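Local coordinates for pyroglutamyl-peptidase I (Fervidobacterium islandicum, PDB 6LTQ), which probably removes the N-terminal pyroglutamyl residue from peptides and proteins, as a thermophilic cysteine peptidase of the pyroglutamyl-peptidase I family, at residues K14-F25 with P46-V57. Numbering follows the deposited sequence.
Sequences KLSVLLTGFEPF and PHISLHTLILPV
L15-F22 and I48-L55 run side by side in parallel, their segment directions 24° apart, and the odd residues from L15 to E23 take every cross-strand backbone bond on their side. H51 N gives the shortest, 2.7 Å to V17 O, while L15 N to H47 O is weak. On the face carrying V17, L19 and I54, L50 reaches forward to the neighbouring strand: with its CG anti to the backbone N (chi1 -177°), CD1 lies 4.0 Å from V17 CG1 and also touches L19 CB. Helix 32-40 joins the two strands as a beta-alpha-beta unit of the alpha/beta fold and covers I54 and T52 on this same face; on the other, helix 59-72 packs against L18, L53 and L55. There L18 CD1 fits between H51 CB and L53 CB, and the H51 imidazole bonds through ND1 to Y69 OH. Farther along, the F22 ring leans on L55, CE1 to CB 3.6 Å, and meets P56 O at its edge. Just past its strand, E23 lays CG 3.6 Å from I54 CG2. A water donates to E23 OE1 and accepts from V57 N, bridging the stretches that leave the two strands, and V57 CG1 sits 3.9 Å from F25 CB.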
ATOM      1  N   LYS D  14       2.133  43.879  -4.388  1.00 48.36           N
ATOM      2  CA  LYS D  14       2.154  42.826  -3.385  1.00 39.34           C
ATOM      3  C   LYS D  14       1.032  41.832  -3.674  1.00 28.95           C
ATOM      4  O   LYS D  14      -0.123  42.228  -3.849  1.00 32.34           O
ATOM      5  CB  LYS D  14       1.988  43.456  -2.002  1.00 45.26           C
ATOM      6  CG  LYS D  14       2.241  42.547  -0.830  1.00 51.26           C
ATOM      7  CD  LYS D  14       1.913  43.243   0.482  1.00 47.51           C
ATOM      8  CE  LYS D  14       3.161  43.759   1.168  1.00 58.68           C
ATOM      9  NZ  LYS D  14       2.947  43.841   2.644  1.00 65.30           N
ATOM     10  N   LEU D  15       1.360  40.542  -3.702  1.00 36.37           N
ATOM     11  CA  LEU D  15       0.344  39.533  -3.981  1.00 27.06           C
ATOM     12  C   LEU D  15      -0.579  39.331  -2.788  1.00 36.38           C
ATOM     13  O   LEU D  15      -0.117  39.138  -1.661  1.00 34.77           O
ATOM     14  CB  LEU D  15       1.004  38.210  -4.373  1.00 39.65           C
ATOM     15  CG  LEU D  15       1.720  38.254  -5.724  1.00 43.32           C
ATOM     16  CD1 LEU D  15       2.681  37.084  -5.887  1.00 48.96           C
ATOM     17  CD2 LEU D  15       0.712  38.306  -6.869  1.00 46.77           C
ATOM     18  N   SER D  16      -1.887  39.376  -3.036  1.00 25.91           N
ATOM     19  CA  SER D  16      -2.881  39.050  -2.022  1.00 32.68           C
ATOM     20  C   SER D  16      -3.173  37.553  -2.107  1.00 30.73           C
ATOM     21  O   SER D  16      -3.611  37.058  -3.155  1.00 28.49           O
ATOM     22  CB  SER D  16      -4.160  39.865  -2.202  1.00 29.81           C
ATOM     23  OG  SER D  16      -4.729  39.646  -3.481  1.00 43.98           O
ATOM     24  N   VAL D  17      -2.933  36.841  -1.012  1.00 28.04           N
ATOM     25  CA  VAL D  17      -3.011  35.383  -0.973  1.00 21.90           C
ATOM     26  C   VAL D  17      -4.098  34.972   0.001  1.00 24.50           C
ATOM     27  O   VAL D  17      -4.084  35.393   1.164  1.00 32.49           O
ATOM     28  CB  VAL D  17      -1.655  34.782  -0.567  1.00 28.56           C
ATOM     29  CG1 VAL D  17      -1.770  33.284  -0.364  1.00 20.63           C
ATOM     30  CG2 VAL D  17      -0.616  35.135  -1.612  1.00 26.24           C
ATOM     31  N   LEU D  18      -5.025  34.116  -0.462  1.00 17.35           N
ATOM     32  CA  LEU D  18      -6.046  33.527   0.395  1.00 24.34           C
ATOM     33  C   LEU D  18      -5.597  32.113   0.745  1.00 27.08           C
ATOM     34  O   LEU D  18      -5.425  31.277  -0.149  1.00 29.66           O
ATOM     35  CB  LEU D  18      -7.406  33.509  -0.294  1.00 18.41           C
ATOM     36  CG  LEU D  18      -8.485  32.755   0.470  1.00 21.47           C
ATOM     37  CD1 LEU D  18      -8.681  33.350   1.872  1.00 32.29           C
ATOM     38  CD2 LEU D  18      -9.810  32.716  -0.303  1.00 28.06           C
ATOM     39  N   LEU D  19      -5.339  31.878   2.031  1.00 26.31           N
ATOM     40  CA  LEU D  19      -4.965  30.572   2.565  1.00 19.40           C
ATOM     41  C   LEU D  19      -6.150  29.995   3.318  1.00 23.38           C
ATOM     42  O   LEU D  19      -6.612  30.586   4.302  1.00 23.98           O
ATOM     43  CB  LEU D  19      -3.750  30.692   3.486  1.00 25.00           C
ATOM     44  CG  LEU D  19      -3.215  29.394   4.085  1.00 27.09           C
ATOM     45  CD1 LEU D  19      -2.519  28.564   2.974  1.00 19.57           C
ATOM     46  CD2 LEU D  19      -2.251  29.721   5.217  1.00 25.15           C
ATOM     47  N   THR D  20      -6.657  28.854   2.858  1.00 15.32           N
ATOM     48  CA  THR D  20      -7.831  28.265   3.481  1.00 17.58           C
ATOM     49  C   THR D  20      -7.514  26.892   4.057  1.00 21.56           C
ATOM     50  O   THR D  20      -6.606  26.191   3.596  1.00 22.78           O
ATOM     51  CB  THR D  20      -9.004  28.155   2.488  1.00 24.87           C
ATOM     52  OG1 THR D  20      -8.715  27.145   1.517  1.00 22.13           O
ATOM     53  CG2 THR D  20      -9.222  29.483   1.766  1.00 25.30           C
ATOM     54  N   GLY D  21      -8.292  26.511   5.073  1.00 18.87           N
ATOM     55  CA  GLY D  21      -8.263  25.188   5.630  1.00 15.93           C
ATOM     56  C   GLY D  21      -9.711  24.736   5.840  1.00 17.86           C
ATOM     57  O   GLY D  21     -10.639  25.489   5.548  1.00 26.27           O
ATOM     58  N   PHE D  22      -9.852  23.528   6.348  1.00 20.31           N
ATOM     59  CA  PHE D  22     -11.168  22.961   6.615  1.00 20.81           C
ATOM     60  C   PHE D  22     -11.298  22.567   8.078  1.00 29.21           C
ATOM     61  O   PHE D  22     -10.315  22.226   8.748  1.00 21.56           O
ATOM     62  CB  PHE D  22     -11.431  21.748   5.741  1.00 22.53           C
ATOM     63  CG  PHE D  22     -11.735  22.101   4.310  1.00 28.93           C
ATOM     64  CD1 PHE D  22     -12.996  22.549   3.948  1.00 20.97           C
ATOM     65  CD2 PHE D  22     -10.754  22.006   3.333  1.00 24.54           C
ATOM     66  CE1 PHE D  22     -13.280  22.879   2.638  1.00 25.78           C
ATOM     67  CE2 PHE D  22     -11.037  22.330   2.010  1.00 21.59           C
ATOM     68  CZ  PHE D  22     -12.297  22.763   1.660  1.00 25.42           C
ATOM     69  N   GLU D  23     -12.537  22.614   8.559  1.00 26.01           N
ATOM     70  CA  GLU D  23     -12.874  22.146   9.889  1.00 25.42           C
ATOM     71  C   GLU D  23     -12.693  20.629   9.988  1.00 23.41           C
ATOM     72  O   GLU D  23     -12.584  19.938   8.971  1.00 21.72           O
ATOM     73  CB  GLU D  23     -14.314  22.554  10.214  1.00 31.28           C
ATOM     74  CG  GLU D  23     -14.505  24.055  10.057  1.00 27.28           C
ATOM     75  CD  GLU D  23     -15.926  24.548  10.331  1.00 29.70           C
ATOM     76  OE1 GLU D  23     -16.869  23.728  10.391  1.00 30.99           O
ATOM     77  OE2 GLU D  23     -16.087  25.779  10.489  1.00 35.83           O
ATOM     78  N   PRO D  24     -12.622  20.092  11.206  1.00 25.68           N
ATOM     79  CA  PRO D  24     -12.554  18.635  11.359  1.00 28.16           C
ATOM     80  C   PRO D  24     -13.810  17.967  10.820  1.00 37.49           C
ATOM     81  O   PRO D  24     -14.894  18.560  10.794  1.00 29.09           O
ATOM     82  CB  PRO D  24     -12.428  18.435  12.878  1.00 29.64           C
ATOM     83  CG  PRO D  24     -11.946  19.780  13.405  1.00 26.73           C
ATOM     84  CD  PRO D  24     -12.550  20.796  12.504  1.00 25.54           C
ATOM     85  N   PHE D  25     -13.650  16.718  10.390  1.00 26.12           N
ATOM     86  CA  PHE D  25     -14.743  15.950   9.811  1.00 26.12           C
ATOM     87  C   PHE D  25     -14.436  14.464   9.944  1.00 25.53           C
ATOM     88  O   PHE D  25     -13.325  14.063  10.303  1.00 28.53           O
ATOM     89  CB  PHE D  25     -14.978  16.326   8.345  1.00 26.86           C
ATOM     90  CG  PHE D  25     -13.897  15.835   7.421  1.00 27.01           C
ATOM     91  CD1 PHE D  25     -12.698  16.525   7.328  1.00 21.33           C
ATOM     92  CD2 PHE D  25     -14.073  14.678   6.671  1.00 31.05           C
ATOM     93  CE1 PHE D  25     -11.684  16.073   6.485  1.00 34.50           C
ATOM     94  CE2 PHE D  25     -13.069  14.221   5.826  1.00 28.66           C
ATOM     95  CZ  PHE D  25     -11.871  14.924   5.734  1.00 25.17           C
ATOM     96  N   PRO D  46       7.047  39.389   3.818  1.00 81.94           N
ATOM     97  CA  PRO D  46       7.420  40.691   3.240  1.00 76.66           C
ATOM     98  C   PRO D  46       6.773  41.003   1.901  1.00 68.21           C
ATOM     99  O   PRO D  46       6.667  42.183   1.547  1.00 71.71           O
ATOM    100  CB  PRO D  46       8.947  40.583   3.079  1.00 67.64           C
ATOM    101  CG  PRO D  46       9.348  39.311   3.780  1.00 61.58           C
ATOM    102  CD  PRO D  46       8.153  38.424   3.736  1.00 70.57           C
ATOM    103  N   HIS D  47       6.352  40.000   1.138  1.00 49.41           N
ATOM    104  CA  HIS D  47       5.906  40.217  -0.231  1.00 47.43           C
ATOM    105  C   HIS D  47       4.435  39.917  -0.484  1.00 40.43           C
ATOM    106  O   HIS D  47       4.002  39.978  -1.642  1.00 46.78           O
ATOM    107  CB  HIS D  47       6.747  39.380  -1.198  1.00 56.04           C
ATOM    108  CG  HIS D  47       6.572  37.903  -1.023  1.00 69.00           C
ATOM    109  ND1 HIS D  47       6.650  37.280   0.205  1.00 70.02           N
ATOM    110  CD2 HIS D  47       6.276  36.933  -1.917  1.00 63.77           C
ATOM    111  CE1 HIS D  47       6.445  35.983   0.052  1.00 62.46           C
ATOM    112  NE2 HIS D  47       6.214  35.747  -1.227  1.00 68.50           N
ATOM    113  N   ILE D  48       3.651  39.570   0.532  1.00 39.63           N
ATOM    114  CA  ILE D  48       2.267  39.182   0.299  1.00 36.83           C
ATOM    115  C   ILE D  48       1.365  39.738   1.387  1.00 39.33           C
ATOM    116  O   ILE D  48       1.793  39.979   2.522  1.00 42.79           O
ATOM    117  CB  ILE D  48       2.090  37.641   0.212  1.00 39.37           C
ATOM    118  CG1 ILE D  48       2.405  36.979   1.554  1.00 48.76           C
ATOM    119  CG2 ILE D  48       2.939  37.037  -0.919  1.00 34.49           C
ATOM    120  CD1 ILE D  48       2.254  35.455   1.543  1.00 45.34           C
ATOM    121  N   SER D  49       0.100  39.932   1.032  1.00 31.59           N
ATOM    122  CA  SER D  49      -0.956  40.246   1.984  1.00 37.49           C
ATOM    123  C   SER D  49      -1.746  38.966   2.213  1.00 35.10           C
ATOM    124  O   SER D  49      -2.533  38.548   1.354  1.00 36.09           O
ATOM    125  CB  SER D  49      -1.846  41.377   1.472  1.00 41.87           C
ATOM    126  OG  SER D  49      -1.087  42.338   0.751  1.00 39.29           O
ATOM    127  N   LEU D  50      -1.541  38.345   3.366  1.00 28.13           N
ATOM    128  CA  LEU D  50      -2.073  37.019   3.626  1.00 31.27           C
ATOM    129  C   LEU D  50      -3.455  37.113   4.254  1.00 32.63           C
ATOM    130  O   LEU D  50      -3.607  37.660   5.350  1.00 42.06           O
ATOM    131  CB  LEU D  50      -1.140  36.238   4.545  1.00 28.43           C
ATOM    132  CG  LEU D  50      -1.580  34.799   4.813  1.00 24.07           C
ATOM    133  CD1 LEU D  50      -1.629  34.015   3.522  1.00 22.74           C
ATOM    134  CD2 LEU D  50      -0.623  34.149   5.793  1.00 35.85           C
ATOM    135  N   HIS D  51      -4.452  36.577   3.562  1.00 26.86           N
ATOM    136  CA  HIS D  51      -5.777  36.318   4.110  1.00 26.35           C
ATOM    137  C   HIS D  51      -5.893  34.856   4.517  1.00 27.26           C
ATOM    138  O   HIS D  51      -5.334  33.968   3.868  1.00 28.06           O
ATOM    139  CB  HIS D  51      -6.870  36.620   3.087  1.00 34.35           C
ATOM    140  CG  HIS D  51      -6.836  38.013   2.544  1.00 45.91           C
ATOM    141  ND1 HIS D  51      -7.877  38.903   2.721  1.00 44.52           N
ATOM    142  CD2 HIS D  51      -5.899  38.665   1.814  1.00 37.61           C
ATOM    143  CE1 HIS D  51      -7.580  40.042   2.119  1.00 32.84           C
ATOM    144  NE2 HIS D  51      -6.388  39.924   1.564  1.00 32.07           N
ATOM    145  N   THR D  52      -6.637  34.603   5.584  1.00 25.81           N
ATOM    146  CA  THR D  52      -6.899  33.236   6.006  1.00 25.50           C
ATOM    147  C   THR D  52      -8.396  33.014   6.156  1.00 34.59           C
ATOM    148  O   THR D  52      -9.159  33.956   6.398  1.00 33.54           O
ATOM    149  CB  THR D  52      -6.191  32.884   7.319  1.00 30.53           C
ATOM    150  OG1 THR D  52      -6.649  33.746   8.371  1.00 34.15           O
ATOM    151  CG2 THR D  52      -4.670  33.007   7.149  1.00 23.29           C
ATOM    152  N   LEU D  53      -8.814  31.760   5.993  1.00 24.03           N
ATOM    153  CA  LEU D  53     -10.227  31.427   6.084  1.00 25.31           C
ATOM    154  C   LEU D  53     -10.369  29.934   6.333  1.00 32.86           C
ATOM    155  O   LEU D  53      -9.757  29.134   5.622  1.00 26.11           O
ATOM    156  CB  LEU D  53     -10.954  31.844   4.801  1.00 25.23           C
ATOM    157  CG  LEU D  53     -12.409  31.393   4.729  1.00 27.23           C
ATOM    158  CD1 LEU D  53     -13.217  32.152   5.777  1.00 39.11           C
ATOM    159  CD2 LEU D  53     -12.957  31.714   3.350  1.00 33.25           C
ATOM    160  N   ILE D  54     -11.166  29.566   7.331  1.00 23.52           N
ATOM    161  CA  ILE D  54     -11.507  28.174   7.595  1.00 28.01           C
ATOM    162  C   ILE D  54     -12.879  27.897   6.997  1.00 43.05           C
ATOM    163  O   ILE D  54     -13.842  28.632   7.255  1.00 26.72           O
ATOM    164  CB  ILE D  54     -11.485  27.864   9.098  1.00 26.10           C
ATOM    165  CG1 ILE D  54     -10.122  28.213   9.695  1.00 32.24           C
ATOM    166  CG2 ILE D  54     -11.822  26.402   9.345  1.00 25.55           C
ATOM    167  CD1 ILE D  54      -8.981  27.467   9.063  1.00 29.40           C
ATOM    168  N   LEU D  55     -12.967  26.851   6.185  1.00 21.02           N
ATOM    169  CA  LEU D  55     -14.205  26.508   5.500  1.00 17.92           C
ATOM    170  C   LEU D  55     -14.896  25.336   6.167  1.00 26.66           C
ATOM    171  O   LEU D  55     -14.239  24.439   6.715  1.00 27.18           O
ATOM    172  CB  LEU D  55     -13.918  26.154   4.034  1.00 23.02           C
ATOM    173  CG  LEU D  55     -13.247  27.268   3.248  1.00 18.81           C
ATOM    174  CD1 LEU D  55     -12.751  26.724   1.905  1.00 24.11           C
ATOM    175  CD2 LEU D  55     -14.204  28.444   3.025  1.00 26.03           C
ATOM    176  N   PRO D  56     -16.222  25.300   6.117  1.00 22.69           N
ATOM    177  CA  PRO D  56     -16.937  24.129   6.613  1.00 25.29           C
ATOM    178  C   PRO D  56     -16.822  22.979   5.625  1.00 20.02           C
ATOM    179  O   PRO D  56     -16.787  23.168   4.409  1.00 23.20           O
ATOM    180  CB  PRO D  56     -18.387  24.615   6.705  1.00 31.69           C
ATOM    181  CG  PRO D  56     -18.473  25.648   5.630  1.00 20.82           C
ATOM    182  CD  PRO D  56     -17.141  26.333   5.589  1.00 22.08           C
ATOM    183  N   VAL D  57     -16.818  21.775   6.169  1.00 22.31           N
ATOM    184  CA  VAL D  57     -16.852  20.585   5.334  1.00 21.61           C
ATOM    185  C   VAL D  57     -18.318  20.319   5.014  1.00 20.37           C
ATOM    186  O   VAL D  57     -18.975  19.477   5.638  1.00 29.24           O
ATOM    187  CB  VAL D  57     -16.161  19.401   6.023  1.00 25.13           C
ATOM    188  CG1 VAL D  57     -16.193  18.165   5.114  1.00 26.84           C
ATOM    189  CG2 VAL D  57     -14.712  19.795   6.390  1.00 19.38           C
TER
HETATM  190  O   HOH W   1      -0.268  44.018   3.500  1.00 50.21           O
HETATM  191  O   HOH W   2     -17.904  21.715   8.867  1.00 26.77           O